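Local structure of fructuronate-tagaturonate epimerase UxaE from Cohnella laeviribosi in complex with 1 glycerol (Cohnella laeviribosi, 6IL9) at residues A[103-116]-A[476-490]. The protein probably interconverts D-fructuronate and D-tagaturonate by epimerisation, using a zinc ion bound in its TIM-barrel domain. Numbering follows the deposited sequence.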
# COMPACT_ATOMS: atom_id res chain seq x y z
N ALA A 103 -1.45 -12.50 -1.52
CA ALA A 103 -2.72 -11.86 -1.87
C ALA A 103 -2.78 -11.37 -3.31
O ALA A 103 -3.85 -10.94 -3.76
CB ALA A 103 -3.00 -10.67 -0.95
N GLY A 104 -1.68 -11.45 -4.04
CA GLY A 104 -1.62 -10.93 -5.39
C GLY A 104 -2.73 -11.41 -6.31
O GLY A 104 -3.44 -10.61 -6.93
N PRO A 105 -2.90 -12.73 -6.44
CA PRO A 105 -3.93 -13.24 -7.36
C PRO A 105 -5.33 -12.78 -7.01
O PRO A 105 -6.07 -12.33 -7.90
CB PRO A 105 -3.78 -14.76 -7.24
CG PRO A 105 -2.34 -14.96 -6.85
CD PRO A 105 -2.04 -13.82 -5.91
N GLY A 106 -5.71 -12.87 -5.74
CA GLY A 106 -7.01 -12.36 -5.32
C GLY A 106 -7.17 -10.88 -5.63
O GLY A 106 -8.24 -10.44 -6.04
N HIS A 107 -6.10 -10.10 -5.44
CA HIS A 107 -6.13 -8.68 -5.77
C HIS A 107 -6.36 -8.46 -7.26
O HIS A 107 -7.16 -7.61 -7.65
CB HIS A 107 -4.83 -8.01 -5.33
CG HIS A 107 -4.80 -7.72 -3.86
ND1 HIS A 107 -3.63 -7.53 -3.16
CD2 HIS A 107 -5.80 -7.58 -2.97
CE1 HIS A 107 -3.91 -7.28 -1.90
NE2 HIS A 107 -5.22 -7.30 -1.75
N VAL A 108 -5.65 -9.22 -8.09
CA VAL A 108 -5.83 -9.13 -9.53
C VAL A 108 -7.26 -9.51 -9.92
O VAL A 108 -7.90 -8.83 -10.74
CB VAL A 108 -4.81 -10.02 -10.26
CG1 VAL A 108 -5.14 -10.07 -11.74
CG2 VAL A 108 -3.39 -9.48 -10.03
N GLN A 109 -7.77 -10.61 -9.35
CA GLN A 109 -9.15 -11.03 -9.63
C GLN A 109 -10.15 -9.93 -9.30
O GLN A 109 -11.20 -9.83 -9.96
CB GLN A 109 -9.49 -12.29 -8.85
CG GLN A 109 -8.71 -13.53 -9.30
CD GLN A 109 -8.59 -14.53 -8.18
OE1 GLN A 109 -9.27 -14.42 -7.16
NE2 GLN A 109 -7.70 -15.51 -8.35
N THR A 110 -9.85 -9.11 -8.29
CA THR A 110 -10.77 -8.06 -7.87
C THR A 110 -10.78 -6.88 -8.85
O THR A 110 -11.84 -6.34 -9.15
CB THR A 110 -10.40 -7.57 -6.47
OG1 THR A 110 -10.39 -8.70 -5.57
CG2 THR A 110 -11.42 -6.53 -5.99
N VAL A 111 -9.61 -6.47 -9.35
CA VAL A 111 -9.59 -5.31 -10.25
C VAL A 111 -9.85 -5.69 -11.70
O VAL A 111 -10.12 -4.79 -12.51
CB VAL A 111 -8.26 -4.53 -10.16
CG1 VAL A 111 -8.06 -3.97 -8.75
CG2 VAL A 111 -7.07 -5.39 -10.60
N ARG A 112 -9.76 -6.97 -12.05
CA ARG A 112 -10.10 -7.40 -13.41
C ARG A 112 -11.50 -6.93 -13.78
O ARG A 112 -12.45 -7.13 -13.02
CB ARG A 112 -9.99 -8.93 -13.50
CG ARG A 112 -10.43 -9.55 -14.82
CD ARG A 112 -10.60 -11.07 -14.67
NE ARG A 112 -9.34 -11.73 -14.35
CZ ARG A 112 -9.21 -12.75 -13.50
NH1 ARG A 112 -10.26 -13.25 -12.86
NH2 ARG A 112 -8.01 -13.27 -13.30
N GLY A 113 -11.61 -6.25 -14.92
CA GLY A 113 -12.90 -5.79 -15.37
C GLY A 113 -13.41 -4.53 -14.71
O GLY A 113 -14.58 -4.18 -14.89
N ARG A 114 -12.57 -3.84 -13.94
CA ARG A 114 -12.93 -2.58 -13.30
C ARG A 114 -12.00 -1.48 -13.77
O ARG A 114 -10.84 -1.73 -14.11
CB ARG A 114 -12.86 -2.72 -11.76
CG ARG A 114 -13.39 -4.05 -11.30
CD ARG A 114 -14.03 -3.99 -9.97
NE ARG A 114 -14.98 -2.90 -9.79
CZ ARG A 114 -15.85 -2.87 -8.79
NH1 ARG A 114 -15.90 -3.89 -7.94
NH2 ARG A 114 -16.67 -1.82 -8.63
N ALA A 115 -12.51 -0.25 -13.79
CA ALA A 115 -11.74 0.88 -14.32
C ALA A 115 -10.86 1.45 -13.21
O ALA A 115 -11.08 2.55 -12.69
CB ALA A 115 -12.66 1.94 -14.90
N ILE A 116 -9.86 0.66 -12.83
CA ILE A 116 -8.89 1.10 -11.82
C ILE A 116 -7.61 0.32 -12.05
O ILE A 116 -7.65 -0.84 -12.48
CB ILE A 116 -9.44 0.91 -10.38
CG1 ILE A 116 -8.53 1.62 -9.36
CG2 ILE A 116 -9.61 -0.57 -10.06
CD1 ILE A 116 -9.19 1.84 -7.99
N LEU A 476 -10.89 -11.92 -0.49
CA LEU A 476 -10.34 -10.68 -1.02
C LEU A 476 -11.26 -10.08 -2.07
O LEU A 476 -11.51 -8.86 -2.06
CB LEU A 476 -8.94 -10.92 -1.59
CG LEU A 476 -7.88 -11.30 -0.57
CD1 LEU A 476 -6.63 -11.73 -1.30
CD2 LEU A 476 -7.57 -10.14 0.40
N ARG A 477 -11.77 -10.91 -2.99
CA ARG A 477 -12.69 -10.40 -4.00
C ARG A 477 -13.88 -9.71 -3.36
O ARG A 477 -14.28 -8.62 -3.79
CB ARG A 477 -13.16 -11.55 -4.90
CG ARG A 477 -12.05 -12.07 -5.78
CD ARG A 477 -12.59 -12.99 -6.88
NE ARG A 477 -13.36 -14.10 -6.33
CZ ARG A 477 -12.88 -15.32 -6.08
NH1 ARG A 477 -11.60 -15.59 -6.31
NH2 ARG A 477 -13.67 -16.27 -5.60
N SER A 478 -14.43 -10.30 -2.30
CA SER A 478 -15.61 -9.73 -1.66
C SER A 478 -15.26 -8.46 -0.91
O SER A 478 -15.97 -7.45 -1.00
CB SER A 478 -16.22 -10.77 -0.71
OG SER A 478 -17.26 -10.19 0.05
N HIS A 479 -14.17 -8.50 -0.16
CA HIS A 479 -13.81 -7.41 0.74
C HIS A 479 -13.25 -6.21 -0.02
O HIS A 479 -13.70 -5.08 0.18
CB HIS A 479 -12.80 -7.93 1.77
CG HIS A 479 -12.43 -6.94 2.81
ND1 HIS A 479 -13.32 -6.46 3.75
CD2 HIS A 479 -11.24 -6.34 3.08
CE1 HIS A 479 -12.71 -5.60 4.54
NE2 HIS A 479 -11.45 -5.51 4.16
N ILE A 480 -12.24 -6.43 -0.87
CA ILE A 480 -11.76 -5.32 -1.69
C ILE A 480 -12.81 -4.90 -2.71
O ILE A 480 -12.92 -3.71 -3.05
CB ILE A 480 -10.41 -5.70 -2.35
CG1 ILE A 480 -9.41 -6.09 -1.27
CG2 ILE A 480 -9.85 -4.55 -3.20
CD1 ILE A 480 -9.16 -4.99 -0.24
N GLY A 481 -13.62 -5.85 -3.20
CA GLY A 481 -14.70 -5.49 -4.10
C GLY A 481 -15.63 -4.47 -3.48
O GLY A 481 -16.07 -3.53 -4.14
N LYS A 482 -15.94 -4.64 -2.19
CA LYS A 482 -16.81 -3.68 -1.51
C LYS A 482 -16.17 -2.30 -1.44
O LYS A 482 -16.87 -1.28 -1.54
CB LYS A 482 -17.13 -4.19 -0.11
CG LYS A 482 -17.83 -3.16 0.76
CD LYS A 482 -18.22 -3.76 2.09
CE LYS A 482 -18.97 -2.74 2.92
NZ LYS A 482 -19.55 -3.36 4.14
N HIS A 483 -14.85 -2.23 -1.25
CA HIS A 483 -14.15 -0.95 -1.31
C HIS A 483 -14.35 -0.28 -2.66
O HIS A 483 -14.69 0.90 -2.75
CB HIS A 483 -12.65 -1.14 -1.06
CG HIS A 483 -12.29 -1.45 0.37
ND1 HIS A 483 -12.58 -2.65 0.97
CD2 HIS A 483 -11.62 -0.72 1.29
CE1 HIS A 483 -12.11 -2.65 2.21
NE2 HIS A 483 -11.52 -1.48 2.43
N LEU A 484 -14.11 -1.04 -3.74
CA LEU A 484 -14.21 -0.46 -5.08
C LEU A 484 -15.64 -0.04 -5.40
O LEU A 484 -15.86 1.03 -5.97
CB LEU A 484 -13.70 -1.46 -6.12
CG LEU A 484 -12.25 -1.91 -5.93
CD1 LEU A 484 -11.87 -2.89 -7.03
CD2 LEU A 484 -11.35 -0.71 -5.96
N ASP A 485 -16.62 -0.86 -5.00
CA ASP A 485 -18.03 -0.53 -5.23
C ASP A 485 -18.41 0.79 -4.55
O ASP A 485 -19.06 1.64 -5.16
CB ASP A 485 -18.91 -1.67 -4.71
CG ASP A 485 -18.79 -2.93 -5.56
OD1 ASP A 485 -18.18 -2.86 -6.65
OD2 ASP A 485 -19.30 -3.99 -5.13
N LEU A 486 -18.01 0.97 -3.29
CA LEU A 486 -18.39 2.18 -2.58
C LEU A 486 -17.61 3.40 -3.08
O LEU A 486 -18.11 4.53 -3.00
CB LEU A 486 -18.19 2.00 -1.07
CG LEU A 486 -19.24 1.10 -0.42
CD1 LEU A 486 -18.82 0.73 0.99
CD2 LEU A 486 -20.56 1.85 -0.41
N LEU A 487 -16.39 3.19 -3.59
CA LEU A 487 -15.67 4.29 -4.21
C LEU A 487 -16.28 4.70 -5.54
O LEU A 487 -15.89 5.74 -6.08
CB LEU A 487 -14.20 3.91 -4.44
CG LEU A 487 -13.34 3.90 -3.17
CD1 LEU A 487 -12.09 3.04 -3.36
CD2 LEU A 487 -12.95 5.32 -2.77
N GLY A 488 -17.21 3.91 -6.08
CA GLY A 488 -17.80 4.22 -7.37
C GLY A 488 -17.02 3.76 -8.58
O GLY A 488 -17.27 4.24 -9.69
N VAL A 489 -16.09 2.83 -8.40
CA VAL A 489 -15.26 2.38 -9.51
C VAL A 489 -16.12 1.66 -10.54
O VAL A 489 -16.85 0.71 -10.21
CB VAL A 489 -14.15 1.45 -9.02
CG1 VAL A 489 -13.40 0.87 -10.21
CG2 VAL A 489 -13.24 2.20 -8.08
N LYS A 490 -16.01 2.10 -11.80
CA LYS A 490 -16.69 1.53 -12.96
C LYS A 490 -18.21 1.70 -12.89
O LYS A 490 -18.86 1.28 -11.93
CB LYS A 490 -16.35 0.04 -13.14
CG LYS A 490 -17.31 -0.61 -14.13
CD LYS A 490 -16.97 -2.05 -14.44
CE LYS A 490 -16.84 -2.27 -15.95
NZ LYS A 490 -15.58 -1.75 -16.58
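Asp485 OD1 is gripped by both terminal nitrogens of Arg114, at 2.7 Å from NH2 and 2.8 Å from NH1, in an end-on salt bridge with the guanidinium and carboxylate planes 41° apart. NH2 also donates a fairly straight bond (165°) to Val489 O, 3.0 Å away and in the guanidinium plane, while Leu484 CB lies over the centre of one face. Bends at chi2 and chi3 curl the arginine back over the last turn of helix 476-487, which a Schellman motif closes at Gly488. Replacing Arg114 with an alanine would probably strip the Asp485 carboxylate of its charged mate in this contact and deprive the carbonyl of Val489 of this donor. Two turns earlier in the helix, Arg477 NH1 donates to Gln109 OE1 at 2.7 Å from above the amide carbonyl plane, and Gln109 NE2 turns to Glu149 and Glu473. Between these polar ends Thr110 is a knob in the hole formed by Arg477, Ile480, Gly481 and Leu484; its CG2, anti to the backbone N, faces Ile480 CG2, while OG1 bonds back to Gly106 O. Ile116 CD1 rests against Leu484 CD2. Helix 476-487 crosses helix 104-111, which follows the first barrel strand, at -48°, an outer-layer helix pair of the TIM barrel.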